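Local coordinates for protein DNA-dependent metalloprotease WSS1 homolog 2 (PDB 5JIG) that probably cleaves DNA-bound proteins as a DNA-dependent zinc metalloendopeptidase, so helping to repair toxic DNA-protein cross-links, at residues K92-T100 and F111-A122; G1-L9 and R28-D38. All blocks are in the same frame, centred on the assembly; numbering follows the deposited sequence. Where two conformers were deposited one is given.

In the fold
Both interactions lie in the WLM metalloprotease domain, which makes up this fragment of a longer protein, and their centres are about 14 Å apart. They follow one another along the chain. Interaction 2 comes first, setting edge strand 6-10 of the four-stranded mixed sheet against the end of helix 17-29 and against helix 31-40. Interaction 1 then pairs helix 88-100, which carries the first metal-binding histidine, with helix 109-122. Helix 31-40 links them: Ile33 touches both Phe6 and Ile96, and Lys92 makes a salt bridge with Asp30. The metal-binding helix is thus packed against neighbouring helices and, through Leu95 and Leu99, against strand 72-76.

Interaction 1 (K92-T100 and F111-A122); sequences KSTLIHELT and FWELFRQLTKEA. With NI (nickel (II) ion), chain B.
Phe111 sets its CZ over the centre of the His97 imidazole, a T-shaped pair in which the phenyl edge meets the histidine face with the planes 61° apart. His97 belongs to the HExxH motif of zinc metallopeptidases, here on helix 88-100, and its NE2 binds a nickel ion at 2.1 Å; His101 and His107 are the other histidine ligands. Trp112 CH2 comes obliquely to the same ring, completing an aromatic cluster round the metal-binding imidazole.

The axes of segments 92-100 and 111-122 approach to 9.4 Å, their N-to-C directions 132° apart, and the side chains mesh as knobs into holes. With chi1 at -57°, Thr100 sends CG2 over the face of Phe111, a CH-pi contact 3.6 Å from the ring centroid. The same torsion turns Thr100 OG1 back to its own helix, where it donates to Ile96 O at 2.8 Å, which satisfies the hydroxyl of this buried residue. Thr100 N is a second donor to that carbonyl, gripping it from the opposite face of its plane.

Phe115 enters a hole formed by Ser93, Ile96, His97 and Thr100, presenting its edge: Phe115 CE1 is 3.6 Å from His97 N. Trp112 CZ3 and Thr119 OG1 cover its opposite faces. In return Ile96 fits among Phe115, Leu118, Thr119 and Ala122, its CG2 against Leu118 CB and its CD1 3.7 Å from Ala122 CB.

Polar links fasten the side near the end of helix 109-122. One water joins Ser93 OG to Thr119 OG1. Lys92, extended throughout and also salt-bridged to Asp30, donates from NZ to Ala122 O at 3.0 Å, approaching from above the carbonyl plane.

Interaction 2 (G1-L9 and R28-D38); sequences GSIYTFNEL and RDDTGIKKIMD. Unlike the reference sequence in segment 1-9: Gly1 (reference Ala).
Phe6 and Met37 cross at about a right angle, a Met-aromatic contact in the alpha/beta core of the WLM domain, where edge strand 6-10 meets helix 31-40. The bend at the end of Met37 (chi3 72°) brings Met37 CE over one face of the Phe6 ring, 3.9 Å from its centroid and offset toward the rim. Met37 SD lies obliquely, 3.4 Å from Phe6 CE1. In the plane of the same ring, at its edge, stands Ile33 CG2, which is 3.9 Å from Phe6 CE1. Leu95 of helix 88-100 and Val44 and Leu47 of the neighbouring strand also touch Phe6.

Arg28, from the preceding helix, runs past Phe6 in the opposite direction, its guanidinium plane turned 36° from the ring. Arg28 CG rests 3.6 Å from Thr5 OG1, while farther out Leu9 CD1 sits over one face of the guanidinium group. Asp29 takes the side-on grip of Arg28 NE and NH1, one nitrogen to each carboxylate oxygen, and this salt bridge fixes the rotation of the head. Arg28 NH2 donates to a water, which donates in turn to Phe6 O. A second water joins Thr5 OG1 to Arg28 O, so each water links a side chain of one segment to a carbonyl of the other.

At the other end, Tyr4 CB lies 3.3 Å from Met37 O, and Met37 CB is 3.6 Å from Tyr4 O. The Asp38 carboxylate is modelled in two positions; in one of them OD2 comes to the edge of the Tyr4 ring. Ser2 OG also points at Asp38 OD2 in that position, but the bond is very short and its detail doubtful. More firmly placed is the ST turn beside it, in which Ser2 OG accepts from Tyr4 N at 3.0 Å.

Interaction 1 (K92-T100 and F111-A122)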
loop_
_atom_site.group_PDB
_atom_site.type_symbol
_atom_site.label_atom_id
_atom_site.label_comp_id
_atom_site.label_asym_id
_atom_site.label_seq_id
_atom_site.Cartn_x
_atom_site.Cartn_y
_atom_site.Cartn_z
ATOM N N LYS A 92 2.721 -4.905 -3.188
ATOM C CA LYS A 92 1.265 -4.896 -3.067
ATOM C C LYS A 92 0.815 -5.622 -1.804
ATOM O O LYS A 92 -0.090 -5.160 -1.110
ATOM C CB LYS A 92 0.628 -5.473 -4.333
ATOM C CG LYS A 92 -0.888 -5.590 -4.248
ATOM C CD LYS A 92 -1.517 -6.037 -5.531
ATOM C CE LYS A 92 -2.971 -6.360 -5.382
ATOM N NZ LYS A 92 -3.676 -6.585 -6.644
ATOM N N SER A 93 1.404 -6.766 -1.527
ATOM C CA SER A 93 1.035 -7.498 -0.331
ATOM C C SER A 93 1.426 -6.756 0.936
ATOM O O SER A 93 0.670 -6.760 1.914
ATOM C CB SER A 93 1.685 -8.887 -0.352
ATOM O OG SER A 93 1.272 -9.636 0.773
ATOM N N THR A 94 2.571 -6.090 0.957
ATOM C CA THR A 94 2.918 -5.211 2.061
ATOM C C THR A 94 1.889 -4.087 2.226
ATOM O O THR A 94 1.477 -3.775 3.341
ATOM C CB THR A 94 4.328 -4.663 1.930
ATOM O OG1 THR A 94 5.250 -5.747 1.973
ATOM C CG2 THR A 94 4.662 -3.624 2.980
ATOM N N LEU A 95 1.420 -3.523 1.135
ATOM C CA LEU A 95 0.373 -2.488 1.225
ATOM C C LEU A 95 -0.887 -3.044 1.859
ATOM O O LEU A 95 -1.525 -2.389 2.688
ATOM C CB LEU A 95 0.105 -1.870 -0.135
ATOM C CG LEU A 95 -1.002 -0.800 -0.165
ATOM C CD1 LEU A 95 -0.781 0.313 0.848
ATOM C CD2 LEU A 95 -1.127 -0.243 -1.575
ATOM N N ILE A 96 -1.297 -4.268 1.472
ATOM C CA ILE A 96 -2.469 -4.881 2.098
ATOM C C ILE A 96 -2.247 -5.095 3.584
ATOM O O ILE A 96 -3.166 -4.871 4.375
ATOM C CB ILE A 96 -2.879 -6.160 1.323
ATOM C CG1 ILE A 96 -3.259 -5.796 -0.111
ATOM C CG2 ILE A 96 -3.970 -6.879 2.059
ATOM C CD1 ILE A 96 -3.575 -6.955 -1.022
ATOM N N HIS A 97 -1.042 -5.514 3.976
ATOM C CA HIS A 97 -0.695 -5.621 5.373
ATOM C C HIS A 97 -0.901 -4.266 6.064
ATOM O O HIS A 97 -1.563 -4.190 7.125
ATOM C CB HIS A 97 0.763 -6.107 5.483
ATOM C CG HIS A 97 1.277 -6.153 6.873
ATOM N ND1 HIS A 97 1.716 -7.322 7.459
ATOM C CD2 HIS A 97 1.476 -5.199 7.814
ATOM C CE1 HIS A 97 2.156 -7.035 8.675
ATOM N NE2 HIS A 97 2.011 -5.762 8.944
ATOM N N GLU A 98 -0.340 -3.201 5.506
ATOM C CA GLU A 98 -0.500 -1.899 6.131
ATOM C C GLU A 98 -1.965 -1.464 6.195
ATOM O O GLU A 98 -2.385 -0.908 7.227
ATOM C CB GLU A 98 0.354 -0.824 5.489
ATOM C CG GLU A 98 1.845 -1.143 5.350
ATOM C CD GLU A 98 2.525 -1.712 6.475
ATOM O OE1 GLU A 98 2.066 -1.547 7.617
ATOM O OE2 GLU A 98 3.593 -2.336 6.202
ATOM N N LEU A 99 -2.735 -1.702 5.174
ATOM C CA LEU A 99 -4.156 -1.361 5.228
ATOM C C LEU A 99 -4.879 -2.116 6.340
ATOM O O LEU A 99 -5.789 -1.578 6.970
ATOM C CB LEU A 99 -4.816 -1.633 3.888
ATOM C CG LEU A 99 -4.454 -0.635 2.773
ATOM C CD1 LEU A 99 -4.932 -1.165 1.445
ATOM C CD2 LEU A 99 -5.065 0.746 3.024
ATOM N N THR A 100 -4.490 -3.379 6.580
ATOM C CA THR A 100 -5.090 -4.164 7.634
ATOM C C THR A 100 -4.917 -3.496 8.984
ATOM O O THR A 100 -5.774 -3.573 9.873
ATOM C CB THR A 100 -4.484 -5.595 7.618
ATOM O OG1 THR A 100 -4.662 -6.202 6.359
ATOM C CG2 THR A 100 -5.188 -6.491 8.608
ATOM N N PHE A 111 -6.118 -9.819 12.839
ATOM C CA PHE A 111 -5.296 -9.188 11.776
ATOM C C PHE A 111 -5.136 -10.104 10.624
ATOM O O PHE A 111 -5.419 -9.758 9.488
ATOM C CB PHE A 111 -3.952 -8.751 12.381
ATOM C CG PHE A 111 -2.997 -8.131 11.343
ATOM C CD1 PHE A 111 -2.864 -6.762 11.205
ATOM C CD2 PHE A 111 -2.234 -8.944 10.480
ATOM C CE1 PHE A 111 -2.075 -6.222 10.186
ATOM C CE2 PHE A 111 -1.449 -8.410 9.474
ATOM C CZ PHE A 111 -1.385 -7.051 9.336
ATOM N N TRP A 112 -4.644 -11.357 10.882
ATOM C CA TRP A 112 -4.334 -12.216 9.759
ATOM C C TRP A 112 -5.588 -12.723 9.049
ATOM O O TRP A 112 -5.557 -12.939 7.831
ATOM C CB TRP A 112 -3.393 -13.337 10.180
ATOM C CG TRP A 112 -2.025 -12.851 10.510
ATOM C CD1 TRP A 112 -1.418 -12.856 11.735
ATOM C CD2 TRP A 112 -1.097 -12.247 9.608
ATOM N NE1 TRP A 112 -0.188 -12.287 11.662
ATOM C CE2 TRP A 112 0.050 -11.919 10.368
ATOM C CE3 TRP A 112 -1.085 -11.972 8.230
ATOM C CZ2 TRP A 112 1.167 -11.330 9.782
ATOM C CZ3 TRP A 112 0.031 -11.382 7.675
ATOM C CH2 TRP A 112 1.118 -11.063 8.437
ATOM N N GLU A 113 -6.713 -12.883 9.762
ATOM C CA GLU A 113 -7.940 -13.236 9.114
ATOM C C GLU A 113 -8.349 -12.148 8.074
ATOM O O GLU A 113 -8.661 -12.453 6.919
ATOM C CB GLU A 113 -9.034 -13.446 10.170
ATOM C CG GLU A 113 -10.388 -13.744 9.606
ATOM C CD GLU A 113 -11.474 -13.836 10.684
ATOM O OE1 GLU A 113 -12.137 -14.818 10.742
ATOM O OE2 GLU A 113 -11.573 -12.939 11.565
ATOM N N LEU A 114 -8.349 -10.903 8.522
ATOM C CA LEU A 114 -8.690 -9.825 7.623
ATOM C C LEU A 114 -7.657 -9.700 6.493
ATOM O O LEU A 114 -8.035 -9.543 5.355
ATOM C CB LEU A 114 -8.799 -8.510 8.380
ATOM C CG LEU A 114 -9.278 -7.337 7.487
ATOM C CD1 LEU A 114 -10.568 -7.549 6.795
ATOM C CD2 LEU A 114 -9.276 -6.040 8.304
ATOM N N PHE A 115 -6.368 -9.836 6.802
ATOM C CA PHE A 115 -5.351 -9.806 5.769
ATOM C C PHE A 115 -5.623 -10.837 4.689
ATOM O O PHE A 115 -5.512 -10.565 3.508
ATOM C CB PHE A 115 -3.975 -10.021 6.397
ATOM C CG PHE A 115 -2.881 -10.117 5.371
ATOM C CD1 PHE A 115 -2.288 -8.997 4.838
ATOM C CD2 PHE A 115 -2.407 -11.349 4.928
ATOM C CE1 PHE A 115 -1.289 -9.084 3.895
ATOM C CE2 PHE A 115 -1.406 -11.437 3.990
ATOM C CZ PHE A 115 -0.836 -10.299 3.483
ATOM N N ARG A 116 -5.962 -12.084 5.089
ATOM C CA ARG A 116 -6.234 -13.100 4.083
ATOM C C ARG A 116 -7.473 -12.755 3.227
ATOM O O ARG A 116 -7.507 -12.977 2.024
ATOM C CB ARG A 116 -6.432 -14.470 4.750
ATOM C CG ARG A 116 -5.152 -15.125 5.270
ATOM C CD ARG A 116 -5.398 -16.563 5.659
ATOM N NE ARG A 116 -6.383 -16.695 6.723
ATOM C CZ ARG A 116 -6.136 -16.609 8.008
ATOM N NH1 ARG A 116 -7.164 -16.583 8.858
ATOM N NH2 ARG A 116 -4.936 -16.522 8.475
ATOM N N GLN A 117 -8.491 -12.210 3.896
ATOM C CA GLN A 117 -9.720 -11.851 3.155
ATOM C C GLN A 117 -9.458 -10.726 2.160
ATOM O O GLN A 117 -9.958 -10.748 1.033
ATOM C CB GLN A 117 -10.768 -11.432 4.178
ATOM C CG GLN A 117 -11.274 -12.628 4.964
ATOM C CD GLN A 117 -12.025 -12.224 6.210
ATOM O OE1 GLN A 117 -11.811 -11.232 6.830
ATOM N NE2 GLN A 117 -12.711 -13.152 6.732
ATOM N N LEU A 118 -8.700 -9.740 2.607
ATOM C CA LEU A 118 -8.340 -8.620 1.706
ATOM C C LEU A 118 -7.459 -9.073 0.560
ATOM O O LEU A 118 -7.611 -8.653 -0.575
ATOM C CB LEU A 118 -7.645 -7.510 2.496
ATOM C CG LEU A 118 -8.436 -6.849 3.615
ATOM C CD1 LEU A 118 -7.484 -5.914 4.383
ATOM C CD2 LEU A 118 -9.597 -6.055 3.145
ATOM N N THR A 119 -6.529 -9.987 0.858
ATOM C CA THR A 119 -5.638 -10.544 -0.161
ATOM C C THR A 119 -6.471 -11.258 -1.253
ATOM O O THR A 119 -6.227 -11.093 -2.419
ATOM C CB THR A 119 -4.648 -11.482 0.510
ATOM O OG1 THR A 119 -3.721 -10.699 1.269
ATOM C CG2 THR A 119 -3.855 -12.285 -0.512
ATOM N N LYS A 120 -7.413 -12.080 -0.775
ATOM C CA LYS A 120 -8.253 -12.797 -1.750
ATOM C C LYS A 120 -9.061 -11.816 -2.608
ATOM O O LYS A 120 -9.107 -11.934 -3.843
ATOM C CB LYS A 120 -9.180 -13.736 -0.976
ATOM C CG LYS A 120 -10.228 -14.472 -1.742
ATOM C CD LYS A 120 -11.004 -15.508 -0.928
ATOM C CE LYS A 120 -12.101 -16.204 -1.678
ATOM N NZ LYS A 120 -12.753 -17.141 -0.753
ATOM N N GLU A 121 -9.658 -10.809 -1.974
ATOM C CA GLU A 121 -10.400 -9.828 -2.737
ATOM C C GLU A 121 -9.538 -9.130 -3.783
ATOM O O GLU A 121 -9.929 -8.950 -4.906
ATOM C CB GLU A 121 -10.978 -8.828 -1.758
ATOM C CG GLU A 121 -11.932 -7.827 -2.412
ATOM C CD GLU A 121 -13.356 -8.318 -2.451
ATOM O OE1 GLU A 121 -13.955 -8.437 -1.377
ATOM O OE2 GLU A 121 -13.901 -8.599 -3.574
ATOM N N ALA A 122 -8.378 -8.705 -3.353
ATOM C CA ALA A 122 -7.502 -7.902 -4.213
ATOM C C ALA A 122 -6.801 -8.686 -5.303
ATOM O O ALA A 122 -6.237 -8.073 -6.211
ATOM C CB ALA A 122 -6.469 -7.199 -3.343
HETATM NI NI NI B . 2.603 -4.703 10.620
HETATM O O HOH W 1 -1.224 -10.307 0.152
HETATM O O HOH W 2 3.485 -3.501 12.149
HETATM O O HOH W 3 4.669 -5.189 10.150
#

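Interaction 2 (G1-L9 and R28-D38)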
loop_
_atom_site.group_PDB
_atom_site.type_symbol
_atom_site.label_atom_id
_atom_site.label_comp_id
_atom_site.label_asym_id
_atom_site.label_seq_id
_atom_site.Cartn_x
_atom_site.Cartn_y
_atom_site.Cartn_z
ATOM N N GLY A 1 -14.837 9.562 -9.196
ATOM C CA GLY A 1 -14.176 8.439 -8.605
ATOM C C GLY A 1 -14.468 8.376 -7.144
ATOM O O GLY A 1 -14.979 9.256 -6.570
ATOM N N SER A 2 -14.106 7.259 -6.561
ATOM C CA SER A 2 -14.315 7.004 -5.159
ATOM C C SER A 2 -13.499 7.886 -4.207
ATOM O O SER A 2 -12.360 8.183 -4.516
ATOM C CB SER A 2 -13.794 5.551 -4.937
ATOM O OG SER A 2 -13.969 5.219 -3.711
ATOM N N ILE A 3 -14.026 8.218 -3.032
ATOM C CA ILE A 3 -13.255 8.872 -2.003
ATOM C C ILE A 3 -12.318 7.902 -1.284
ATOM O O ILE A 3 -11.461 8.343 -0.497
ATOM C CB ILE A 3 -14.136 9.569 -0.929
ATOM C CG1 ILE A 3 -14.950 8.606 -0.094
ATOM C CG2 ILE A 3 -14.980 10.629 -1.593
ATOM C CD1 ILE A 3 -15.743 9.244 1.018
ATOM N N TYR A 4 -12.495 6.585 -1.511
ATOM C CA TYR A 4 -11.736 5.574 -0.827
ATOM C C TYR A 4 -10.464 5.284 -1.623
ATOM O O TYR A 4 -10.375 4.313 -2.378
ATOM C CB TYR A 4 -12.599 4.320 -0.588
ATOM C CG TYR A 4 -13.871 4.678 0.177
ATOM C CD1 TYR A 4 -15.113 4.363 -0.316
ATOM C CD2 TYR A 4 -13.782 5.273 1.427
ATOM C CE1 TYR A 4 -16.286 4.696 0.375
ATOM C CE2 TYR A 4 -14.941 5.603 2.114
ATOM C CZ TYR A 4 -16.153 5.295 1.607
ATOM O OH TYR A 4 -17.292 5.621 2.335
ATOM N N THR A 5 -9.499 6.141 -1.404
ATOM C CA THR A 5 -8.245 6.132 -2.141
ATOM C C THR A 5 -7.152 6.758 -1.269
ATOM O O THR A 5 -7.359 7.074 -0.113
ATOM C CB THR A 5 -8.448 6.857 -3.479
ATOM O OG1 THR A 5 -7.304 6.595 -4.313
ATOM C CG2 THR A 5 -8.677 8.341 -3.308
ATOM N N PHE A 6 -5.972 6.923 -1.888
ATOM C CA PHE A 6 -4.830 7.621 -1.295
ATOM C C PHE A 6 -4.858 9.062 -1.853
ATOM O O PHE A 6 -4.743 9.238 -3.052
ATOM C CB PHE A 6 -3.529 6.942 -1.673
ATOM C CG PHE A 6 -3.469 5.502 -1.233
ATOM C CD1 PHE A 6 -3.783 4.504 -2.122
ATOM C CD2 PHE A 6 -3.175 5.162 0.061
ATOM C CE1 PHE A 6 -3.765 3.166 -1.725
ATOM C CE2 PHE A 6 -3.136 3.831 0.461
ATOM C CZ PHE A 6 -3.468 2.838 -0.429
ATOM N N ASN A 7 -5.036 10.051 -0.995
ATOM C CA ASN A 7 -5.279 11.382 -1.494
ATOM C C ASN A 7 -4.044 12.075 -2.064
ATOM O O ASN A 7 -4.190 12.922 -2.927
ATOM C CB ASN A 7 -5.900 12.269 -0.413
ATOM C CG ASN A 7 -7.312 11.885 -0.071
ATOM O OD1 ASN A 7 -8.011 11.264 -0.858
ATOM N ND2 ASN A 7 -7.723 12.252 1.151
ATOM N N GLU A 8 -2.865 11.720 -1.576
ATOM C CA GLU A 8 -1.615 12.301 -2.013
ATOM C C GLU A 8 -0.542 11.242 -1.963
ATOM O O GLU A 8 -0.536 10.383 -1.091
ATOM C CB GLU A 8 -1.215 13.476 -1.105
ATOM C CG GLU A 8 0.027 14.189 -1.569
ATOM C CD GLU A 8 0.408 15.419 -0.753
ATOM O OE1 GLU A 8 1.455 16.014 -1.015
ATOM O OE2 GLU A 8 -0.313 15.772 0.213
ATOM N N LEU A 9 0.349 11.306 -2.958
ATOM C CA LEU A 9 1.513 10.445 -3.097
ATOM C C LEU A 9 2.755 11.284 -2.875
ATOM O O LEU A 9 2.864 12.396 -3.390
ATOM C CB LEU A 9 1.567 9.816 -4.485
ATOM C CG LEU A 9 0.306 9.107 -4.934
ATOM C CD1 LEU A 9 0.535 8.546 -6.294
ATOM C CD2 LEU A 9 -0.126 8.021 -3.961
ATOM N N ARG A 28 -1.943 2.844 -6.167
ATOM C CA ARG A 28 -3.183 3.560 -5.919
ATOM C C ARG A 28 -4.276 3.107 -6.879
ATOM O O ARG A 28 -5.442 2.998 -6.504
ATOM C CB ARG A 28 -2.924 5.053 -6.046
ATOM C CG ARG A 28 -4.172 5.914 -5.857
ATOM C CD ARG A 28 -3.914 7.349 -6.226
ATOM N NE ARG A 28 -3.643 7.373 -7.700
ATOM C CZ ARG A 28 -2.997 8.325 -8.348
ATOM N NH1 ARG A 28 -2.723 8.122 -9.644
ATOM N NH2 ARG A 28 -2.648 9.493 -7.765
ATOM N N ASP A 29 -3.891 2.913 -8.132
ATOM C CA ASP A 29 -4.817 2.649 -9.208
ATOM C C ASP A 29 -5.102 1.143 -9.409
ATOM O O ASP A 29 -5.928 0.765 -10.241
ATOM C CB ASP A 29 -4.351 3.322 -10.455
ATOM C CG ASP A 29 -4.276 4.887 -10.296
ATOM O OD1 ASP A 29 -4.962 5.396 -9.363
ATOM O OD2 ASP A 29 -3.545 5.480 -11.061
ATOM N N ASP A 30 -4.429 0.313 -8.651
ATOM C CA ASP A 30 -4.558 -1.145 -8.746
ATOM C C ASP A 30 -5.994 -1.501 -8.470
ATOM O O ASP A 30 -6.573 -1.110 -7.466
ATOM C CB ASP A 30 -3.607 -1.773 -7.724
ATOM C CG ASP A 30 -3.612 -3.278 -7.741
ATOM O OD1 ASP A 30 -4.591 -3.862 -7.245
ATOM O OD2 ASP A 30 -2.618 -3.878 -8.226
ATOM N N THR A 31 -6.612 -2.288 -9.390
ATOM C CA THR A 31 -8.008 -2.586 -9.237
ATOM C C THR A 31 -8.352 -3.379 -7.971
ATOM O O THR A 31 -9.441 -3.244 -7.422
ATOM C CB THR A 31 -8.544 -3.249 -10.503
ATOM O OG1 THR A 31 -7.736 -4.371 -10.786
ATOM C CG2 THR A 31 -8.533 -2.345 -11.673
ATOM N N GLY A 32 -7.427 -4.217 -7.546
ATOM C CA GLY A 32 -7.601 -4.965 -6.315
ATOM C C GLY A 32 -7.490 -4.104 -5.077
ATOM O O GLY A 32 -8.277 -4.236 -4.139
ATOM N N ILE A 33 -6.524 -3.207 -5.049
ATOM C CA ILE A 33 -6.414 -2.237 -3.960
ATOM C C ILE A 33 -7.643 -1.347 -3.889
ATOM O O ILE A 33 -8.204 -1.110 -2.826
ATOM C CB ILE A 33 -5.105 -1.416 -4.101
ATOM C CG1 ILE A 33 -3.853 -2.271 -3.972
ATOM C CG2 ILE A 33 -5.081 -0.239 -3.126
ATOM C CD1 ILE A 33 -3.685 -2.985 -2.631
ATOM N N LYS A 34 -8.113 -0.875 -5.044
ATOM C CA LYS A 34 -9.335 -0.049 -5.062
ATOM C C LYS A 34 -10.516 -0.843 -4.535
ATOM O O LYS A 34 -11.332 -0.291 -3.773
ATOM C CB LYS A 34 -9.579 0.487 -6.461
ATOM C CG LYS A 34 -8.642 1.506 -6.959
ATOM C CD LYS A 34 -8.900 1.940 -8.376
ATOM C CE LYS A 34 -9.801 3.064 -8.414
ATOM N NZ LYS A 34 -9.406 3.949 -9.598
ATOM N N LYS A 35 -10.627 -2.127 -4.911
ATOM C CA LYS A 35 -11.739 -2.936 -4.446
ATOM C C LYS A 35 -11.791 -3.029 -2.954
ATOM O O LYS A 35 -12.850 -2.884 -2.369
ATOM C CB LYS A 35 -11.629 -4.354 -5.091
ATOM C CG LYS A 35 -12.785 -5.249 -4.842
ATOM C CD LYS A 35 -13.875 -4.997 -5.809
ATOM C CE LYS A 35 -14.998 -6.017 -5.679
ATOM N NZ LYS A 35 -16.318 -5.424 -5.676
ATOM N N ILE A 36 -10.636 -3.292 -2.311
ATOM C CA ILE A 36 -10.656 -3.411 -0.883
ATOM C C ILE A 36 -10.832 -2.059 -0.175
ATOM O O ILE A 36 -11.458 -2.012 0.902
ATOM C CB ILE A 36 -9.471 -4.208 -0.317
ATOM C CG1 ILE A 36 -8.134 -3.574 -0.625
ATOM C CG2 ILE A 36 -9.576 -5.638 -0.796
ATOM C CD1 ILE A 36 -6.952 -4.239 0.063
ATOM N N MET A 37 -10.269 -0.986 -0.713
ATOM C CA MET A 37 -10.487 0.325 -0.085
ATOM C C MET A 37 -11.960 0.729 -0.170
ATOM O O MET A 37 -12.498 1.296 0.785
ATOM C CB MET A 37 -9.538 1.332 -0.635
ATOM C CG MET A 37 -8.112 0.921 -0.247
ATOM S SD MET A 37 -6.814 2.094 -0.823
ATOM C CE MET A 37 -7.097 3.485 0.295
ATOM N N ASP A 38 -12.610 0.399 -1.291
ATOM C CA ASP A 38 -14.049 0.649 -1.411
ATOM C C ASP A 38 -14.803 -0.261 -0.442
ATOM O O ASP A 38 -15.691 0.213 0.287
ATOM C CB ASP A 38 -14.495 0.406 -2.850
ATOM C CG ASP A 38 -14.140 1.531 -3.757
ATOM O OD1 ASP A 38 -14.066 1.295 -4.971
ATOM O OD2 ASP A 38 -14.180 2.724 -3.305
HETATM O O HOH W 4 -6.651 3.646 -4.148
HETATM O O HOH W 5 -3.302 10.533 -5.215
#